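Long-range contacts in leucyl-trna synthetase (Plasmodium falciparum, PDB 5FOD), which joins leucine to its tRNA using ATP and is represented here by its editing domain, which probably removes wrongly attached amino acids from the tRNA: residues S94-E99 with V299-Q304; Y106-P111 with G221-V226; G120-N125 with C147-V152. The protein carries 1 engineered substitution. All blocks are in the same frame, centred on the assembly; numbering follows the deposited sequence.

Contact 1: S94-E99 with V299-Q304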
loop_
_atom_site.group_PDB
_atom_site.type_symbol
_atom_site.label_atom_id
_atom_site.label_comp_id
_atom_site.label_asym_id
_atom_site.label_seq_id
_atom_site.Cartn_x
_atom_site.Cartn_y
_atom_site.Cartn_z
ATOM N N SER A 94 -1.625 1.256 4.242
ATOM C CA SER A 94 -2.030 1.566 5.598
ATOM C C SER A 94 -1.413 2.884 6.103
ATOM O O SER A 94 -0.206 3.082 6.007
ATOM C CB SER A 94 -1.608 0.444 6.509
ATOM O OG SER A 94 -2.136 0.646 7.834
ATOM N N THR A 95 -2.221 3.761 6.661
ATOM C CA THR A 95 -1.679 5.010 7.214
ATOM C C THR A 95 -2.434 5.432 8.452
ATOM O O THR A 95 -3.617 5.117 8.606
ATOM C CB THR A 95 -1.781 6.170 6.217
ATOM O OG1 THR A 95 -1.016 7.283 6.661
ATOM C CG2 THR A 95 -3.186 6.656 6.017
ATOM N N LEU A 96 -1.715 6.152 9.325
ATOM C CA LEU A 96 -2.319 6.750 10.503
ATOM C C LEU A 96 -2.421 8.263 10.287
ATOM O O LEU A 96 -2.830 8.998 11.183
ATOM C CB LEU A 96 -1.485 6.435 11.746
ATOM C CG LEU A 96 -1.355 4.990 12.200
ATOM C CD1 LEU A 96 -0.366 4.910 13.364
ATOM C CD2 LEU A 96 -2.716 4.487 12.625
ATOM N N LYS A 97 -2.000 8.758 9.118
ATOM C CA LYS A 97 -2.114 10.192 8.824
ATOM C C LYS A 97 -2.807 10.337 7.445
ATOM O O LYS A 97 -2.202 10.765 6.485
ATOM C CB LYS A 97 -0.733 10.843 8.769
ATOM C CG LYS A 97 0.196 10.627 9.962
ATOM C CD LYS A 97 1.422 11.511 9.737
ATOM C CE LYS A 97 2.612 11.095 10.567
ATOM N NZ LYS A 97 3.832 11.828 10.105
ATOM N N PRO A 98 -4.067 9.940 7.348
ATOM C CA PRO A 98 -4.773 9.970 6.058
ATOM C C PRO A 98 -4.893 11.380 5.497
ATOM O O PRO A 98 -4.941 11.538 4.245
ATOM C CB PRO A 98 -6.183 9.433 6.389
ATOM C CG PRO A 98 -6.330 9.693 7.880
ATOM C CD PRO A 98 -4.941 9.464 8.432
ATOM N N GLU A 99 -4.910 12.395 6.372
ATOM C CA GLU A 99 -4.878 13.785 5.919
ATOM C C GLU A 99 -3.634 14.195 5.066
ATOM O O GLU A 99 -3.649 15.287 4.539
ATOM C CB GLU A 99 -5.047 14.803 7.082
ATOM C CG GLU A 99 -3.803 15.001 7.964
ATOM C CD GLU A 99 -3.502 13.824 8.891
ATOM O OE1 GLU A 99 -4.300 12.861 8.990
ATOM O OE2 GLU A 99 -2.445 13.837 9.554
ATOM N N VAL A 299 7.045 11.184 18.133
ATOM C CA VAL A 299 7.036 12.588 18.571
ATOM C C VAL A 299 6.440 13.514 17.480
ATOM O O VAL A 299 5.712 14.455 17.749
ATOM C CB VAL A 299 8.465 13.070 18.910
ATOM C CG1 VAL A 299 8.468 14.551 19.243
ATOM C CG2 VAL A 299 9.038 12.271 20.083
ATOM N N LEU A 300 6.793 13.247 16.242
ATOM C CA LEU A 300 6.304 14.053 15.120
ATOM C C LEU A 300 4.798 13.825 14.902
ATOM O O LEU A 300 4.025 14.758 14.710
ATOM C CB LEU A 300 7.100 13.718 13.844
ATOM C CG LEU A 300 6.713 14.536 12.618
ATOM C CD1 LEU A 300 6.852 16.045 12.875
ATOM C CD2 LEU A 300 7.416 14.061 11.343
ATOM N N TYR A 301 4.391 12.577 14.973
ATOM C CA TYR A 301 3.002 12.200 14.824
ATOM C C TYR A 301 2.102 12.990 15.779
ATOM O O TYR A 301 1.066 13.539 15.381
ATOM C CB TYR A 301 2.911 10.717 15.109
ATOM C CG TYR A 301 1.535 10.104 15.118
ATOM C CD1 TYR A 301 0.740 10.134 13.994
ATOM C CD2 TYR A 301 1.069 9.415 16.242
ATOM C CE1 TYR A 301 -0.506 9.541 13.983
ATOM C CE2 TYR A 301 -0.169 8.798 16.243
ATOM C CZ TYR A 301 -0.946 8.860 15.105
ATOM O OH TYR A 301 -2.182 8.249 15.090
ATOM N N LYS A 302 2.530 13.074 17.036
ATOM C CA LYS A 302 1.751 13.763 18.059
ATOM C C LYS A 302 1.765 15.270 17.929
ATOM O O LYS A 302 0.750 15.912 18.074
ATOM C CB LYS A 302 2.214 13.367 19.480
ATOM C CG LYS A 302 1.429 12.186 20.035
ATOM C CD LYS A 302 2.065 11.605 21.289
ATOM C CE LYS A 302 2.189 12.611 22.426
ATOM N NZ LYS A 302 2.714 11.918 23.634
ATOM N N LYS A 303 2.917 15.830 17.643
ATOM C CA LYS A 303 3.032 17.259 17.409
ATOM C C LYS A 303 2.199 17.739 16.185
ATOM O O LYS A 303 1.552 18.805 16.202
ATOM C CB LYS A 303 4.515 17.590 17.191
ATOM C CG LYS A 303 4.872 19.038 17.261
ATOM C CD LYS A 303 6.343 19.190 17.645
ATOM C CE LYS A 303 6.812 20.644 17.592
ATOM N NZ LYS A 303 6.201 21.522 18.628
ATOM N N GLN A 304 2.250 16.992 15.095
ATOM C CA GLN A 304 1.434 17.359 13.939
ATOM C C GLN A 304 -0.038 17.326 14.275
ATOM O O GLN A 304 -0.783 18.230 13.882
ATOM C CB GLN A 304 1.675 16.432 12.749
ATOM C CG GLN A 304 3.056 16.582 12.167
ATOM C CD GLN A 304 3.304 15.594 11.026
ATOM O OE1 GLN A 304 2.609 14.563 10.862
ATOM N NE2 GLN A 304 4.286 15.922 10.216
#
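Lys97 reaches from the loop after strand 88-95 to helix 293-307, where its NZ donates to the side-chain oxygen OE1 of Gln304 at 3.1 Å. The lysine leaves the backbone with CG beside its own N (chi1 -53°) and then runs fully extended; its aliphatic part thus passes the edge of the Tyr301 ring, Lys97 CE lying 4.0 Å from Tyr301 CD1. The ammonium meets the amide oxygen tilted 34° from the carbonyl plane, the two side chains crossing at about a right angle. Tyr301 has CG anti to its backbone N (chi1 176°), which carries the ring off the helix toward Leu96. There Leu96 O lies in the ring plane, 3.7 Å from Tyr301 CE1, and Leu96 CB packs against the same edge carbon at 4.0 Å. An ST turn shapes the loop, Lys97 N donating to Thr95 OG1. Lysine and tyrosine thus join the end of a mixed-sheet strand to a helix of the editing domain. Gln304 NE2 also donates to Asp229 O and Thr275 OG1, and Lys97 NZ has a weak bond to Asp229 O. With its oxygen taking the lysine and its nitrogen serving two acceptors, the Gln304 amide has its rotation fixed, and the lysine charge is probably eased by neutral oxygens.

Contact 2: Y106-P111 with G221-V226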
loop_
_atom_site.group_PDB
_atom_site.type_symbol
_atom_site.label_atom_id
_atom_site.label_comp_id
_atom_site.label_asym_id
_atom_site.label_seq_id
_atom_site.Cartn_x
_atom_site.Cartn_y
_atom_site.Cartn_z
ATOM N N TYR A 106 5.284 8.143 -3.445
ATOM C CA TYR A 106 5.781 6.775 -3.685
ATOM C C TYR A 106 4.882 5.816 -2.868
ATOM O O TYR A 106 4.055 6.250 -2.066
ATOM C CB TYR A 106 7.281 6.626 -3.252
ATOM C CG TYR A 106 8.179 7.362 -4.178
ATOM C CD1 TYR A 106 8.444 6.832 -5.434
ATOM C CD2 TYR A 106 8.713 8.621 -3.848
ATOM C CE1 TYR A 106 9.204 7.524 -6.333
ATOM C CE2 TYR A 106 9.501 9.299 -4.738
ATOM C CZ TYR A 106 9.735 8.755 -5.977
ATOM O OH TYR A 106 10.485 9.422 -6.908
ATOM N N THR A 107 4.991 4.531 -3.126
ATOM C CA THR A 107 4.343 3.497 -2.312
ATOM C C THR A 107 5.454 2.554 -1.816
ATOM O O THR A 107 6.219 2.014 -2.626
ATOM C CB THR A 107 3.319 2.685 -3.148
ATOM O OG1 THR A 107 2.272 3.546 -3.619
ATOM C CG2 THR A 107 2.712 1.567 -2.318
ATOM N N PHE A 108 5.539 2.346 -0.497
ATOM C CA PHE A 108 6.569 1.483 0.096
ATOM C C PHE A 108 6.080 0.080 0.339
ATOM O O PHE A 108 4.932 -0.134 0.776
ATOM C CB PHE A 108 7.066 2.036 1.428
ATOM C CG PHE A 108 7.884 3.231 1.329
ATOM C CD1 PHE A 108 9.010 3.260 0.521
ATOM C CD2 PHE A 108 7.623 4.322 2.157
ATOM C CE1 PHE A 108 9.805 4.385 0.479
ATOM C CE2 PHE A 108 8.440 5.439 2.127
ATOM C CZ PHE A 108 9.515 5.463 1.266
ATOM N N ILE A 109 6.934 -0.899 0.012
ATOM C CA ILE A 109 6.643 -2.307 0.265
ATOM C C ILE A 109 7.917 -2.993 0.825
ATOM O O ILE A 109 9.057 -2.505 0.629
ATOM C CB ILE A 109 6.170 -2.980 -1.065
ATOM C CG1 ILE A 109 5.432 -4.275 -0.796
ATOM C CG2 ILE A 109 7.301 -3.222 -2.043
ATOM C CD1 ILE A 109 4.735 -4.833 -2.037
ATOM N N ASN A 110 7.737 -4.090 1.546
ATOM C CA ASN A 110 8.903 -4.824 2.068
ATOM C C ASN A 110 9.393 -5.787 1.004
ATOM O O ASN A 110 8.698 -6.768 0.688
ATOM C CB ASN A 110 8.599 -5.548 3.373
ATOM C CG ASN A 110 9.881 -6.059 4.094
ATOM O OD1 ASN A 110 10.860 -6.513 3.467
ATOM N ND2 ASN A 110 9.864 -5.969 5.419
ATOM N N PRO A 111 10.560 -5.506 0.411
ATOM C CA PRO A 111 10.953 -6.295 -0.744
ATOM C C PRO A 111 11.316 -7.783 -0.428
ATOM O O PRO A 111 11.394 -8.610 -1.323
ATOM C CB PRO A 111 12.179 -5.541 -1.247
ATOM C CG PRO A 111 12.830 -5.054 0.026
ATOM C CD PRO A 111 11.607 -4.507 0.740
ATOM N N GLY A 221 1.181 -4.097 5.599
ATOM C CA GLY A 221 2.594 -4.129 5.171
ATOM C C GLY A 221 2.886 -3.340 3.862
ATOM O O GLY A 221 3.886 -3.574 3.159
ATOM N N ILE A 222 1.960 -2.454 3.503
ATOM C CA ILE A 222 2.115 -1.521 2.425
ATOM C C ILE A 222 1.866 -0.119 2.955
ATOM O O ILE A 222 0.868 0.136 3.636
ATOM C CB ILE A 222 1.096 -1.866 1.335
ATOM C CG1 ILE A 222 1.484 -3.181 0.672
ATOM C CG2 ILE A 222 0.996 -0.743 0.340
ATOM C CD1 ILE A 222 0.342 -3.906 0.035
ATOM N N VAL A 223 2.767 0.802 2.683
ATOM C CA VAL A 223 2.706 2.114 3.316
ATOM C C VAL A 223 2.802 3.172 2.219
ATOM O O VAL A 223 3.709 3.106 1.369
ATOM C CB VAL A 223 3.908 2.300 4.306
ATOM C CG1 VAL A 223 4.042 3.737 4.784
ATOM C CG2 VAL A 223 3.740 1.399 5.529
ATOM N N PRO A 224 1.876 4.143 2.230
ATOM C CA PRO A 224 2.015 5.326 1.360
ATOM C C PRO A 224 3.253 6.083 1.744
ATOM O O PRO A 224 3.488 6.263 2.938
ATOM C CB PRO A 224 0.779 6.192 1.716
ATOM C CG PRO A 224 -0.005 5.428 2.722
ATOM C CD PRO A 224 0.744 4.236 3.168
ATOM N N CYS A 225 4.055 6.524 0.803
ATOM C CA CYS A 225 5.212 7.356 1.162
ATOM C C CYS A 225 4.789 8.796 1.025
ATOM O O CYS A 225 4.424 9.195 -0.083
ATOM C CB CYS A 225 6.343 7.092 0.201
ATOM S SG CYS A 225 7.754 8.231 0.331
ATOM N N VAL A 226 4.859 9.582 2.097
ATOM C CA VAL A 226 4.660 11.041 2.036
ATOM C C VAL A 226 5.927 11.674 2.648
ATOM O O VAL A 226 6.016 11.980 3.848
ATOM C CB VAL A 226 3.406 11.539 2.745
ATOM C CG1 VAL A 226 3.260 13.061 2.525
ATOM C CG2 VAL A 226 2.120 10.808 2.257
#
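Tyr106 and Phe108 face Cys225 and Val223 across an antiparallel pair of strands, 106-109 and 222-225, inside the mixed sheet of the editing domain; the N-to-C directions of the two short strands make an angle of 152°. The tight part lies around Cys225. Its CB sits 3.6 Å from Tyr106 CB and only 3.3 Å from Phe108 CE2, so the cysteine is wedged between two aromatic residues. With SG anti to its backbone N (chi1 170°), the sulfur comes against the Phe108 ring, 4.1 Å from the centroid and oblique to it, a cysteine sulfur-aromatic contact; the same atom lies near the plane of the Tyr106 ring, at its edge. Three backbone hydrogen bonds tie the strands together. Phe108 N donates to Val223 O at 2.7 Å, and Phe108 O accepts from Val223 N, making that a hydrogen-bonded pair, while Cys225 N bonds Tyr106 O at 2.9 Å. Pro224, which has no N-H to give, falls opposite Thr107 in a non-hydrogen-bonded pair, where no bond between these strands is lost.

Packing is looser on the face of Thr107, Ile109 and Ile222: Thr107 CG2 meets Ile222 CG2 at 3.9 Å, and Ile109 CG1 stands 4.4 Å from Ile222 CG1. On the aromatic face itself, Val223 is the loosest member: alone among the touching residues it is partly exposed, its CB 4.3 Å from Phe108 CB.

On its other edge strand 106-109 runs beside strand 206-210, held through Thr107 and Ile109. Helix 231-242 covers the aromatic face, with Asp233 and Cys236 on Phe108 and Leu237 on Tyr106, whereas Phe91 of strand 88-95 lies against both isoleucines.

Contact 3: G120-N125 with C147-V152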
loop_
_atom_site.group_PDB
_atom_site.type_symbol
_atom_site.label_atom_id
_atom_site.label_comp_id
_atom_site.label_asym_id
_atom_site.label_seq_id
_atom_site.Cartn_x
_atom_site.Cartn_y
_atom_site.Cartn_z
ATOM N N GLY A 120 -11.742 -8.993 -3.383
ATOM C CA GLY A 120 -12.489 -8.307 -2.329
ATOM C C GLY A 120 -13.475 -7.306 -2.907
ATOM O O GLY A 120 -13.555 -7.075 -4.134
ATOM N N PHE A 121 -14.205 -6.715 -1.993
ATOM C CA PHE A 121 -15.308 -5.800 -2.248
ATOM C C PHE A 121 -14.808 -4.387 -2.174
ATOM O O PHE A 121 -13.825 -4.081 -1.491
ATOM C CB PHE A 121 -16.378 -5.959 -1.166
ATOM C CG PHE A 121 -16.888 -7.364 -1.037
ATOM C CD1 PHE A 121 -17.584 -7.950 -2.095
ATOM C CD2 PHE A 121 -16.652 -8.104 0.111
ATOM C CE1 PHE A 121 -18.039 -9.246 -1.995
ATOM C CE2 PHE A 121 -17.116 -9.409 0.229
ATOM C CZ PHE A 121 -17.819 -9.971 -0.826
ATOM N N ASP A 122 -15.515 -3.536 -2.884
ATOM C CA ASP A 122 -15.235 -2.126 -2.951
ATOM C C ASP A 122 -15.736 -1.390 -1.732
ATOM O O ASP A 122 -15.248 -0.344 -1.418
ATOM C CB ASP A 122 -15.906 -1.565 -4.202
ATOM C CG ASP A 122 -15.328 -0.253 -4.634
ATOM O OD1 ASP A 122 -14.119 -0.192 -5.026
ATOM O OD2 ASP A 122 -16.110 0.721 -4.576
ATOM N N LYS A 123 -16.710 -1.978 -1.051
ATOM C CA LYS A 123 -17.397 -1.391 0.074
ATOM C C LYS A 123 -17.435 -2.463 1.151
ATOM O O LYS A 123 -17.722 -3.610 0.836
ATOM C CB LYS A 123 -18.808 -1.038 -0.401
ATOM C CG LYS A 123 -19.507 0.059 0.352
ATOM C CD LYS A 123 -20.472 0.833 -0.538
ATOM C CE LYS A 123 -21.465 -0.081 -1.212
ATOM N NZ LYS A 123 -22.495 0.728 -1.880
ATOM N N GLN A 124 -17.067 -2.100 2.383
ATOM C CA GLN A 124 -17.058 -2.995 3.544
ATOM C C GLN A 124 -18.360 -3.024 4.357
ATOM O O GLN A 124 -19.318 -2.329 4.013
ATOM C CB GLN A 124 -15.867 -2.640 4.463
ATOM C CG GLN A 124 -16.015 -1.365 5.290
ATOM C CD GLN A 124 -14.981 -1.249 6.388
ATOM O OE1 GLN A 124 -14.212 -0.293 6.411
ATOM N NE2 GLN A 124 -14.959 -2.214 7.305
ATOM N N ASN A 125 -18.370 -3.852 5.419
ATOM C CA ASN A 125 -19.517 -4.023 6.380
ATOM C C ASN A 125 -20.044 -2.734 6.992
ATOM O O ASN A 125 -21.251 -2.481 6.962
ATOM C CB ASN A 125 -19.119 -4.936 7.558
ATOM C CG ASN A 125 -19.014 -6.393 7.170
ATOM O OD1 ASN A 125 -19.356 -6.777 6.050
ATOM N ND2 ASN A 125 -18.529 -7.225 8.099
ATOM N N CYS A 147 -16.748 -10.081 -6.575
ATOM C CA CYS A 147 -15.693 -9.184 -6.052
ATOM C C CYS A 147 -14.984 -8.393 -7.134
ATOM O O CYS A 147 -14.283 -8.975 -7.977
ATOM C CB CYS A 147 -14.669 -10.007 -5.297
ATOM S SG CYS A 147 -15.415 -10.716 -3.836
ATOM N N PRO A 148 -15.124 -7.056 -7.107
ATOM C CA PRO A 148 -14.622 -6.285 -8.205
ATOM C C PRO A 148 -13.131 -6.012 -8.173
ATOM O O PRO A 148 -12.607 -5.572 -9.181
ATOM C CB PRO A 148 -15.408 -4.969 -8.117
ATOM C CG PRO A 148 -15.795 -4.846 -6.710
ATOM C CD PRO A 148 -15.937 -6.252 -6.181
ATOM N N ASN A 149 -12.458 -6.241 -7.046
ATOM C CA ASN A 149 -11.090 -5.770 -6.859
ATOM C C ASN A 149 -10.165 -6.875 -6.506
ATOM O O ASN A 149 -10.522 -7.709 -5.695
ATOM C CB ASN A 149 -11.068 -4.736 -5.717
ATOM C CG ASN A 149 -11.849 -3.480 -6.045
ATOM O OD1 ASN A 149 -12.071 -3.172 -7.189
ATOM N ND2 ASN A 149 -12.263 -2.755 -5.038
ATOM N N ILE A 150 -8.956 -6.858 -7.064
ATOM C CA ILE A 150 -7.881 -7.738 -6.610
ATOM C C ILE A 150 -7.077 -6.943 -5.609
ATOM O O ILE A 150 -6.480 -5.945 -5.979
ATOM C CB ILE A 150 -6.952 -8.189 -7.761
ATOM C CG1 ILE A 150 -7.741 -9.021 -8.750
ATOM C CG2 ILE A 150 -5.759 -9.008 -7.220
ATOM C CD1 ILE A 150 -7.140 -9.091 -10.125
ATOM N N TYR A 151 -7.056 -7.379 -4.342
ATOM C CA TYR A 151 -6.217 -6.722 -3.314
ATOM C C TYR A 151 -4.871 -7.403 -3.140
ATOM O O TYR A 151 -4.756 -8.627 -3.221
ATOM C CB TYR A 151 -6.969 -6.680 -1.998
ATOM C CG TYR A 151 -8.167 -5.770 -2.024
ATOM C CD1 TYR A 151 -8.042 -4.426 -2.501
ATOM C CD2 TYR A 151 -9.423 -6.191 -1.570
ATOM C CE1 TYR A 151 -9.118 -3.556 -2.508
ATOM C CE2 TYR A 151 -10.517 -5.311 -1.602
ATOM C CZ TYR A 151 -10.359 -4.003 -2.057
ATOM O OH TYR A 151 -11.450 -3.128 -2.079
ATOM N N VAL A 152 -3.844 -6.591 -2.950
ATOM C CA VAL A 152 -2.525 -7.016 -2.553
ATOM C C VAL A 152 -2.327 -6.559 -1.100
ATOM O O VAL A 152 -2.535 -5.382 -0.711
ATOM C CB VAL A 152 -1.418 -6.404 -3.407
ATOM C CG1 VAL A 152 -0.062 -7.100 -3.125
ATOM C CG2 VAL A 152 -1.751 -6.520 -4.885
#
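Gly120, Phe121 and Cys147 lose the most surface where the end of strand 114-120 meets the start of strand 149-153. Gly120 is gripped through its backbone: Gly120 N donates to Asn149 O at 2.9 Å, and Asn149 N returns a longer bond to Gly120 O at 3.2 Å, completing an antiparallel hydrogen-bonded pair. Lacking a side chain, the glycine lets the Tyr151 ring come close, with Tyr151 CE2 3.7 Å from Gly120 CA. Its carbonyl oxygen is further lined by Cys147 CB and by Pro148 CD.

Phe121 is held at both its ring and its carbonyl. The ring takes the sulfur of Cys147, whose SG stands 3.5 Å from Phe121 CE1 in an oblique sulfur-aromatic contact, 31° off the ring normal. Cys147 has SG beside its own backbone N (chi1 -66°), which turns the sulfur to this ring while CB stays on the glycine. At the carbonyl, Tyr151 OH donates to Phe121 O at 2.6 Å, approaching from above the carbonyl plane; the oxygen itself lies in the plane of the tyrosine ring, at its edge. Asn149 secures this hydroxyl. From the one amide nitrogen, ND2, it donates to Tyr151 OH at 3.1 Å and to Asp122 OD1 at 3.2 Å, both partners lying in the amide plane. The carboxylate is turned 71° from that plane and receives the bond on its anti lone pair, and OD1 also forms a salt bridge with Lys12.

Cys147 is the first residue past helix 140-146. The contact is thus an antiparallel strand pair in the mixed sheet of the editing domain, entered straight from that helix, with Asn149 and Tyr151 tying the loop after strand 114-120 to its end.

Strand 88-95 ends within segment 94-99, and contact 1 closes the longest excursion, returning only at helix 293-307. Within it, strand 106-109 begins contact 2, which closes at strand 222-225; inside that loop, contact 3 joins 120-125 to 147-152. The three are therefore fully nested, with no crossing. All reach the large mixed sheet: contact 3 lies where strand 114-120 meets 149-153, contact 2 is a strand pairing within the sheet, and contact 1 ties the end of strand 88-95 to helix 293-307. Ser94 N, probably hydrogen-bonded to Ile222 O, joins contacts 1 and 2, and Ile222 also packs on Val152 of contact 3.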